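Side-chain contact in serine-pyruvate aminotransferase (agxt) (Sulfolobus solfataricus, PDB 3ZRP), which probably transfers amino groups between serine or alanine and keto acids such as pyruvate or glyoxylate, using pyridoxal 5'-phosphate as cofactor: residues A[43-48]-A[232-237]. Numbering follows the deposited sequence.
Sequences GLRYVM and GAEEGK
Arg45 and Glu234 reach head-on for each other and join in a bidentate, end-on salt bridge at the protein surface. Arg45 NH1 donates to Glu234 OE2 over 3.0 Å. Arg45 NH2 donates to Glu234 OE1, also at 3.0 Å, and both bonds are nearly straight. The guanidinium and carboxylate planes are nearly coplanar (26° apart), and the carboxylate carbon Glu234 CD lies at the edge of the guanidinium, in its plane. OE1 offers its syn lone pair, while NH1 comes to OE2 from the syn side but somewhat off the carboxylate plane. In both residues CG stands opposite the carbonyl carbon, and the chain then runs extended, in Arg45 as far as NE and in Glu234 beyond CG; this brings the two charged groups together although the backbones themselves are not in contact. A third bond, from Arg45 NE to Tyr54 O, further fixes the turn of the guanidinium, and Lys42 NZ makes a long, weak ion pair with Glu234 OE2. Just past Glu234 a Schellman motif with Gly236 at C' ends helix 223-234. The bridge thus ties this helix end to helix 31-48, whose Arg45 also lies against Pro56 and Leu201 of neighbouring sheet strands 55-60 and 197-202.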
loop_
_atom_site.group_PDB
_atom_site.type_symbol
_atom_site.label_atom_id
_atom_site.label_comp_id
_atom_site.label_asym_id
_atom_site.label_seq_id
_atom_site.Cartn_x
_atom_site.Cartn_y
_atom_site.Cartn_z
ATOM N N GLY A 43 -15.454 -9.323 -8.376
ATOM C CA GLY A 43 -14.475 -9.902 -9.271
ATOM C C GLY A 43 -13.571 -10.894 -8.578
ATOM O O GLY A 43 -13.212 -11.909 -9.184
ATOM N N LEU A 44 -13.201 -10.598 -7.320
ATOM C CA LEU A 44 -12.455 -11.543 -6.495
ATOM C C LEU A 44 -13.227 -12.845 -6.296
ATOM O O LEU A 44 -12.664 -13.922 -6.442
ATOM C CB LEU A 44 -12.058 -10.921 -5.143
ATOM C CG LEU A 44 -10.927 -11.580 -4.334
ATOM C CD1 LEU A 44 -9.651 -11.859 -5.143
ATOM C CD2 LEU A 44 -10.584 -10.729 -3.120
ATOM N N ARG A 45 -14.519 -12.745 -5.969
ATOM C CA ARG A 45 -15.351 -13.950 -5.827
ATOM C C ARG A 45 -15.371 -14.757 -7.120
ATOM O O ARG A 45 -15.279 -15.993 -7.105
ATOM C CB ARG A 45 -16.783 -13.600 -5.418
ATOM C CG ARG A 45 -16.947 -13.121 -3.987
ATOM C CD ARG A 45 -18.380 -13.376 -3.514
ATOM N NE ARG A 45 -18.721 -12.623 -2.298
ATOM C CZ ARG A 45 -19.047 -11.339 -2.280
ATOM N NH1 ARG A 45 -19.089 -10.656 -3.404
ATOM N NH2 ARG A 45 -19.328 -10.739 -1.144
ATOM N N TYR A 46 -15.502 -14.045 -8.236
ATOM C CA TYR A 46 -15.547 -14.655 -9.560
ATOM C C TYR A 46 -14.269 -15.440 -9.910
ATOM O O TYR A 46 -14.338 -16.615 -10.284
ATOM C CB TYR A 46 -15.905 -13.579 -10.611
ATOM C CG TYR A 46 -15.871 -14.086 -12.038
ATOM C CD1 TYR A 46 -16.887 -14.924 -12.535
ATOM C CD2 TYR A 46 -14.830 -13.741 -12.890
ATOM C CE1 TYR A 46 -16.835 -15.415 -13.837
ATOM C CE2 TYR A 46 -14.769 -14.221 -14.189
ATOM C CZ TYR A 46 -15.781 -15.059 -14.655
ATOM O OH TYR A 46 -15.723 -15.516 -15.942
ATOM N N VAL A 47 -13.091 -14.821 -9.763
ATOM C CA VAL A 47 -11.843 -15.497 -10.133
ATOM C C VAL A 47 -11.415 -16.580 -9.123
ATOM O O VAL A 47 -10.665 -17.510 -9.463
ATOM C CB VAL A 47 -10.665 -14.506 -10.398
ATOM C CG1 VAL A 47 -11.033 -13.500 -11.489
ATOM C CG2 VAL A 47 -10.237 -13.786 -9.113
ATOM N N MET A 48 -11.875 -16.466 -7.888
ATOM C CA MET A 48 -11.589 -17.501 -6.898
ATOM C C MET A 48 -12.676 -18.573 -6.803
ATOM O O MET A 48 -12.526 -19.560 -6.086
ATOM C CB MET A 48 -11.306 -16.881 -5.551
ATOM C CG MET A 48 -9.858 -16.451 -5.451
ATOM S SD MET A 48 -9.619 -15.450 -4.009
ATOM C CE MET A 48 -7.912 -14.956 -4.198
ATOM N N GLY A 232 -19.338 -1.981 3.596
ATOM C CA GLY A 232 -19.855 -0.694 3.150
ATOM C C GLY A 232 -19.944 -0.608 1.636
ATOM O O GLY A 232 -21.031 -0.382 1.101
ATOM N N ALA A 233 -18.813 -0.803 0.950
ATOM C CA ALA A 233 -18.738 -0.700 -0.519
ATOM C C ALA A 233 -19.831 -1.496 -1.227
ATOM O O ALA A 233 -20.439 -1.007 -2.192
ATOM C CB ALA A 233 -17.372 -1.141 -1.027
ATOM N N GLU A 234 -20.079 -2.713 -0.756
ATOM C CA GLU A 234 -21.056 -3.581 -1.406
ATOM C C GLU A 234 -22.491 -3.139 -1.141
ATOM O O GLU A 234 -23.404 -3.630 -1.796
ATOM C CB GLU A 234 -20.843 -5.053 -1.041
ATOM C CG GLU A 234 -19.736 -5.702 -1.868
ATOM C CD GLU A 234 -19.732 -7.216 -1.820
ATOM O OE1 GLU A 234 -19.442 -7.803 -0.762
ATOM O OE2 GLU A 234 -20.006 -7.825 -2.869
ATOM N N GLU A 235 -22.675 -2.221 -0.190
ATOM C CA GLU A 235 -23.989 -1.633 0.088
ATOM C C GLU A 235 -24.056 -0.226 -0.511
ATOM O O GLU A 235 -24.984 0.533 -0.242
ATOM C CB GLU A 235 -24.265 -1.610 1.599
ATOM C CG GLU A 235 -24.346 -3.008 2.234
ATOM C CD GLU A 235 -24.474 -2.988 3.745
ATOM O OE1 GLU A 235 -25.509 -2.499 4.250
ATOM O OE2 GLU A 235 -23.550 -3.487 4.431
ATOM N N GLY A 236 -23.059 0.109 -1.330
ATOM C CA GLY A 236 -22.961 1.417 -1.961
ATOM C C GLY A 236 -22.634 2.562 -1.018
ATOM O O GLY A 236 -22.956 3.721 -1.324
ATOM N N LYS A 237 -21.994 2.253 0.115
ATOM C CA LYS A 237 -21.696 3.236 1.153
ATOM C C LYS A 237 -20.188 3.487 1.315
ATOM O O LYS A 237 -19.381 2.555 1.265
ATOM C CB LYS A 237 -22.277 2.776 2.493
ATOM C CG LYS A 237 -23.810 2.712 2.543
ATOM C CD LYS A 237 -24.278 1.847 3.727
ATOM C CE LYS A 237 -25.764 2.016 4.031
ATOM N NZ LYS A 237 -26.639 1.490 2.951
#